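Local coordinates for protein yersinopine synthase (Yersinia pestis, PDB 6C4M) that makes the metallophore yersinopine in its last biosynthetic step, using NADPH to condense pyruvate reductively with an amino-acid-derived intermediate, at residues 71-84 with 200-212. Sequence-based numbering, arbitrary orientation.
Sequences TLYLQGTGKAQATQ and QPYRAYTKAFKQR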
loop_
_atom_site.group_PDB
_atom_site.type_symbol
_atom_site.label_atom_id
_atom_site.label_comp_id
_atom_site.label_asym_id
_atom_site.label_seq_id
_atom_site.Cartn_x
_atom_site.Cartn_y
_atom_site.Cartn_z
ATOM N N THR A 71 -12.176 6.414 -44.005
ATOM C CA THR A 71 -13.020 5.845 -42.964
ATOM C C THR A 71 -12.191 5.479 -41.743
ATOM O O THR A 71 -11.170 4.791 -41.858
ATOM C CB THR A 71 -13.748 4.607 -43.480
ATOM O OG1 THR A 71 -14.525 4.969 -44.627
ATOM C CG2 THR A 71 -14.638 4.024 -42.400
ATOM N N LEU A 72 -12.654 5.919 -40.578
ATOM C CA LEU A 72 -12.083 5.540 -39.301
ATOM C C LEU A 72 -12.969 4.488 -38.643
ATOM O O LEU A 72 -14.177 4.429 -38.889
ATOM C CB LEU A 72 -11.950 6.756 -38.386
ATOM C CG LEU A 72 -11.226 7.940 -39.012
ATOM C CD1 LEU A 72 -11.285 9.129 -38.070
ATOM C CD2 LEU A 72 -9.799 7.530 -39.317
ATOM N N TYR A 73 -12.354 3.665 -37.800
ATOM C CA TYR A 73 -13.004 2.524 -37.162
ATOM C C TYR A 73 -12.811 2.580 -35.655
ATOM O O TYR A 73 -11.728 2.930 -35.173
ATOM C CB TYR A 73 -12.444 1.205 -37.707
ATOM C CG TYR A 73 -12.737 1.007 -39.177
ATOM C CD1 TYR A 73 -13.943 0.461 -39.595
ATOM C CD2 TYR A 73 -11.820 1.389 -40.150
ATOM C CE1 TYR A 73 -14.227 0.289 -40.936
ATOM C CE2 TYR A 73 -12.093 1.210 -41.497
ATOM C CZ TYR A 73 -13.302 0.658 -41.880
ATOM O OH TYR A 73 -13.594 0.483 -43.217
ATOM N N LEU A 74 -13.869 2.227 -34.920
ATOM C CA LEU A 74 -13.879 2.276 -33.466
ATOM C C LEU A 74 -14.589 1.046 -32.916
ATOM O O LEU A 74 -15.581 0.577 -33.482
ATOM C CB LEU A 74 -14.580 3.533 -32.937
ATOM C CG LEU A 74 -14.839 3.668 -31.422
ATOM C CD1 LEU A 74 -13.598 4.023 -30.620
ATOM C CD2 LEU A 74 -15.912 4.727 -31.220
ATOM N N GLN A 75 -14.089 0.551 -31.791
ATOM C CA GLN A 75 -14.725 -0.541 -31.067
ATOM C C GLN A 75 -14.854 -0.196 -29.594
ATOM O O GLN A 75 -13.940 0.376 -28.991
ATOM C CB GLN A 75 -13.949 -1.854 -31.219
ATOM C CG GLN A 75 -13.906 -2.365 -32.650
ATOM C CD GLN A 75 -13.509 -3.823 -32.738
ATOM O OE1 GLN A 75 -14.082 -4.588 -33.518
ATOM N NE2 GLN A 75 -12.528 -4.219 -31.934
ATOM N N GLY A 76 -15.997 -0.540 -29.023
ATOM C CA GLY A 76 -16.172 -0.465 -27.598
ATOM C C GLY A 76 -15.769 -1.766 -26.925
ATOM O O GLY A 76 -15.879 -2.850 -27.493
ATOM N N THR A 77 -15.324 -1.640 -25.682
ATOM C CA THR A 77 -14.594 -2.696 -25.010
ATOM C C THR A 77 -14.894 -2.625 -23.519
ATOM O O THR A 77 -15.124 -1.543 -22.973
ATOM C CB THR A 77 -13.106 -2.533 -25.337
ATOM O OG1 THR A 77 -12.772 -3.426 -26.405
ATOM C CG2 THR A 77 -12.221 -2.773 -24.160
ATOM N N GLY A 78 -14.896 -3.789 -22.866
ATOM C CA GLY A 78 -15.262 -3.844 -21.454
ATOM C C GLY A 78 -16.566 -3.119 -21.195
ATOM O O GLY A 78 -17.573 -3.325 -21.895
ATOM N N LYS A 79 -16.555 -2.213 -20.214
ATOM C CA LYS A 79 -17.792 -1.512 -19.876
ATOM C C LYS A 79 -18.234 -0.552 -20.983
ATOM O O LYS A 79 -19.438 -0.372 -21.208
ATOM C CB LYS A 79 -17.630 -0.773 -18.548
ATOM C CG LYS A 79 -16.428 0.133 -18.460
ATOM C CD LYS A 79 -16.153 0.480 -16.994
ATOM C CE LYS A 79 -17.464 0.717 -16.227
ATOM N NZ LYS A 79 -17.263 1.076 -14.791
ATOM N N ALA A 80 -17.285 0.070 -21.692
ATOM C CA ALA A 80 -17.663 0.986 -22.766
ATOM C C ALA A 80 -18.557 0.318 -23.807
ATOM O O ALA A 80 -19.284 1.016 -24.531
ATOM C CB ALA A 80 -16.411 1.562 -23.429
ATOM N N GLN A 81 -18.527 -1.018 -23.889
ATOM C CA GLN A 81 -19.332 -1.744 -24.869
ATOM C C GLN A 81 -20.820 -1.542 -24.636
ATOM O O GLN A 81 -21.621 -1.824 -25.532
ATOM C CB GLN A 81 -18.995 -3.236 -24.814
ATOM C CG GLN A 81 -19.158 -3.987 -26.129
ATOM C CD GLN A 81 -18.465 -5.350 -26.115
ATOM O OE1 GLN A 81 -17.976 -5.816 -25.073
ATOM N NE2 GLN A 81 -18.412 -5.989 -27.280
ATOM N N ALA A 82 -21.209 -1.065 -23.452
ATOM C CA ALA A 82 -22.621 -0.826 -23.181
ATOM C C ALA A 82 -23.187 0.255 -24.101
ATOM O O ALA A 82 -24.334 0.149 -24.556
ATOM C CB ALA A 82 -22.812 -0.449 -21.708
ATOM N N THR A 83 -22.396 1.295 -24.402
ATOM C CA THR A 83 -22.853 2.407 -25.234
ATOM C C THR A 83 -21.972 2.659 -26.459
ATOM O O THR A 83 -22.171 3.671 -27.150
ATOM C CB THR A 83 -22.931 3.695 -24.409
ATOM O OG1 THR A 83 -21.624 4.056 -23.931
ATOM C CG2 THR A 83 -23.860 3.525 -23.245
ATOM N N GLN A 84 -21.015 1.776 -26.752
ATOM C CA GLN A 84 -20.146 1.913 -27.921
ATOM C C GLN A 84 -19.895 0.532 -28.513
ATOM O O GLN A 84 -19.226 -0.300 -27.893
ATOM C CB GLN A 84 -18.819 2.583 -27.551
ATOM C CG GLN A 84 -17.963 2.929 -28.750
ATOM C CD GLN A 84 -18.678 3.855 -29.717
ATOM O OE1 GLN A 84 -19.010 4.992 -29.375
ATOM N NE2 GLN A 84 -18.959 3.356 -30.915
ATOM N N GLN A 200 -2.537 0.620 -35.999
ATOM C CA GLN A 200 -3.259 0.968 -37.215
ATOM C C GLN A 200 -3.922 2.317 -36.977
ATOM O O GLN A 200 -4.884 2.388 -36.201
ATOM C CB GLN A 200 -4.302 -0.095 -37.568
ATOM C CG GLN A 200 -3.722 -1.431 -38.030
ATOM C CD GLN A 200 -2.709 -1.261 -39.145
ATOM O OE1 GLN A 200 -2.893 -0.432 -40.037
ATOM N NE2 GLN A 200 -1.620 -2.029 -39.090
ATOM N N PRO A 201 -3.445 3.413 -37.582
ATOM C CA PRO A 201 -3.798 4.738 -37.050
ATOM C C PRO A 201 -5.231 5.137 -37.318
ATOM O O PRO A 201 -5.674 6.153 -36.774
ATOM C CB PRO A 201 -2.800 5.674 -37.745
ATOM C CG PRO A 201 -2.474 5.000 -39.021
ATOM C CD PRO A 201 -2.520 3.516 -38.729
ATOM N N TYR A 202 -5.969 4.347 -38.090
ATOM C CA TYR A 202 -7.370 4.588 -38.401
ATOM C C TYR A 202 -8.310 3.662 -37.623
ATOM O O TYR A 202 -9.499 3.594 -37.945
ATOM C CB TYR A 202 -7.586 4.415 -39.900
ATOM C CG TYR A 202 -7.048 3.102 -40.410
ATOM C CD1 TYR A 202 -7.839 1.959 -40.419
ATOM C CD2 TYR A 202 -5.736 2.997 -40.855
ATOM C CE1 TYR A 202 -7.334 0.746 -40.873
ATOM C CE2 TYR A 202 -5.226 1.794 -41.306
ATOM C CZ TYR A 202 -6.023 0.676 -41.310
ATOM O OH TYR A 202 -5.503 -0.503 -41.771
ATOM N N ARG A 203 -7.799 2.955 -36.616
ATOM C CA ARG A 203 -8.565 2.030 -35.786
ATOM C C ARG A 203 -8.283 2.327 -34.324
ATOM O O ARG A 203 -7.122 2.394 -33.920
ATOM C CB ARG A 203 -8.196 0.571 -36.051
ATOM C CG ARG A 203 -8.610 0.015 -37.382
ATOM C CD ARG A 203 -8.213 -1.456 -37.490
ATOM N NE ARG A 203 -8.396 -1.956 -38.848
ATOM C CZ ARG A 203 -7.822 -3.053 -39.338
ATOM N NH1 ARG A 203 -7.008 -3.791 -38.577
ATOM N NH2 ARG A 203 -8.063 -3.409 -40.601
ATOM N N ALA A 204 -9.335 2.469 -33.525
ATOM C CA ALA A 204 -9.173 2.726 -32.105
ATOM C C ALA A 204 -10.162 1.877 -31.334
ATOM O O ALA A 204 -11.074 1.270 -31.900
ATOM C CB ALA A 204 -9.367 4.201 -31.760
ATOM N N TYR A 205 -9.970 1.833 -30.024
ATOM C CA TYR A 205 -10.915 1.135 -29.176
ATOM C C TYR A 205 -11.020 1.888 -27.864
ATOM O O TYR A 205 -10.043 2.449 -27.366
ATOM C CB TYR A 205 -10.512 -0.332 -28.951
ATOM C CG TYR A 205 -9.418 -0.536 -27.947
ATOM C CD1 TYR A 205 -8.105 -0.230 -28.261
ATOM C CD2 TYR A 205 -9.691 -1.053 -26.681
ATOM C CE1 TYR A 205 -7.076 -0.426 -27.330
ATOM C CE2 TYR A 205 -8.667 -1.258 -25.749
ATOM C CZ TYR A 205 -7.372 -0.941 -26.082
ATOM O OH TYR A 205 -6.364 -1.120 -25.166
ATOM N N THR A 206 -12.232 1.953 -27.349
ATOM C CA THR A 206 -12.509 2.680 -26.126
ATOM C C THR A 206 -12.905 1.669 -25.067
ATOM O O THR A 206 -13.861 0.910 -25.259
ATOM C CB THR A 206 -13.609 3.711 -26.347
ATOM O OG1 THR A 206 -13.132 4.714 -27.260
ATOM C CG2 THR A 206 -14.008 4.354 -25.023
ATOM N N LYS A 207 -12.160 1.679 -23.963
ATOM C CA LYS A 207 -12.308 0.756 -22.841
ATOM C C LYS A 207 -13.284 1.250 -21.789
ATOM O O LYS A 207 -13.835 0.434 -21.040
ATOM C CB LYS A 207 -10.950 0.544 -22.154
ATOM C CG LYS A 207 -9.909 -0.178 -22.987
ATOM C CD LYS A 207 -8.448 0.243 -22.649
ATOM C CE LYS A 207 -8.148 0.190 -21.154
ATOM N NZ LYS A 207 -6.710 0.508 -20.870
ATOM N N ALA A 208 -13.508 2.559 -21.707
ATOM C CA ALA A 208 -14.277 3.120 -20.607
ATOM C C ALA A 208 -14.636 4.567 -20.925
ATOM O O ALA A 208 -13.909 5.252 -21.657
ATOM C CB ALA A 208 -13.485 3.022 -19.296
ATOM N N PHE A 209 -15.763 5.016 -20.373
ATOM C CA PHE A 209 -16.160 6.416 -20.430
ATOM C C PHE A 209 -16.094 7.021 -19.030
ATOM O O PHE A 209 -16.318 6.333 -18.031
ATOM C CB PHE A 209 -17.574 6.562 -21.019
ATOM C CG PHE A 209 -17.655 6.179 -22.479
ATOM C CD1 PHE A 209 -17.123 7.002 -23.453
ATOM C CD2 PHE A 209 -18.230 4.984 -22.863
ATOM C CE1 PHE A 209 -17.182 6.643 -24.784
ATOM C CE2 PHE A 209 -18.291 4.616 -24.180
ATOM C CZ PHE A 209 -17.771 5.446 -25.152
ATOM N N LYS A 210 -15.774 8.314 -18.962
ATOM C CA LYS A 210 -15.767 9.015 -17.686
ATOM C C LYS A 210 -17.198 9.184 -17.178
ATOM O O LYS A 210 -18.155 9.143 -17.949
ATOM C CB LYS A 210 -15.103 10.388 -17.816
ATOM C CG LYS A 210 -13.618 10.387 -18.260
ATOM C CD LYS A 210 -12.662 9.898 -17.233
ATOM C CE LYS A 210 -11.240 9.949 -17.808
ATOM N NZ LYS A 210 -10.240 9.199 -16.941
ATOM N N GLN A 211 -17.345 9.408 -15.864
ATOM C CA GLN A 211 -18.690 9.607 -15.313
ATOM C C GLN A 211 -19.155 11.056 -15.433
ATOM O O GLN A 211 -20.353 11.304 -15.633
ATOM C CB GLN A 211 -18.772 9.143 -13.854
ATOM C CG GLN A 211 -17.710 9.689 -12.917
ATOM C CD GLN A 211 -17.746 9.018 -11.529
ATOM O OE1 GLN A 211 -16.721 8.549 -11.023
ATOM N NE2 GLN A 211 -18.920 8.989 -10.915
ATOM N N ARG A 212 -18.251 12.029 -15.302
ATOM C CA ARG A 212 -18.638 13.402 -15.577
ATOM C C ARG A 212 -17.461 14.206 -16.118
ATOM O O ARG A 212 -16.288 13.864 -15.928
ATOM C CB ARG A 212 -19.243 14.085 -14.339
ATOM C CG ARG A 212 -18.359 14.297 -13.133
ATOM C CD ARG A 212 -19.264 14.750 -11.949
ATOM N NE ARG A 212 -19.830 13.605 -11.232
ATOM C CZ ARG A 212 -21.085 13.172 -11.279
ATOM N NH1 ARG A 212 -22.019 13.795 -11.998
ATOM N NH2 ARG A 212 -21.416 12.096 -10.572
#
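Phe209 brings one corner of its ring under the turn that follows strand 71-76: CE2 lies 3.7 Å from Ala80 CB and 3.4 Å from Thr83 OG1, while CB of Gln84 meets the ring edge in plane, 3.9 Å from CZ. With CG anti to its carbonyl carbon (chi1 -67°), the ring swings toward this turn, and CG2 of Thr206 covers part of one face. His237 stacks on Phe209 and also hydrogen-bonds Thr83 OG1, so ring and hydroxyl share a neighbour. Ala80 CB is tightly placed as well, 3.2 Å from Thr206 O. The turn and Phe209 lie at the C-terminal ends of strands 71-76 and 203-209, which run parallel in the large mixed sheet of the NADP-binding, Rossmann-type part of the enzyme. Four backbone hydrogen bonds join them, from Tyr73 N to Tyr202 O through to Thr206 N to Gln75 O, the last 2.8 Å long. Leu74 and Thr206 share the face packed against helix 32-44; there Leu74 CD1 comes within 3.5 Å of Thr206 OG1, a hydroxyl hydrogen-bonded to Gln36 and to the NADP-binding Thr172. Tyr73, Arg203 and Tyr205 occupy the other face. At the start of the pairing, the side chains of Tyr73 and Tyr202 run side by side, their ring planes turned about 70°, and CD2 of Tyr73 meets the edge of the Tyr202 ring, 4.0 Å from Tyr202 CD1; Tyr65 of helix 57-68 stacks on Tyr202.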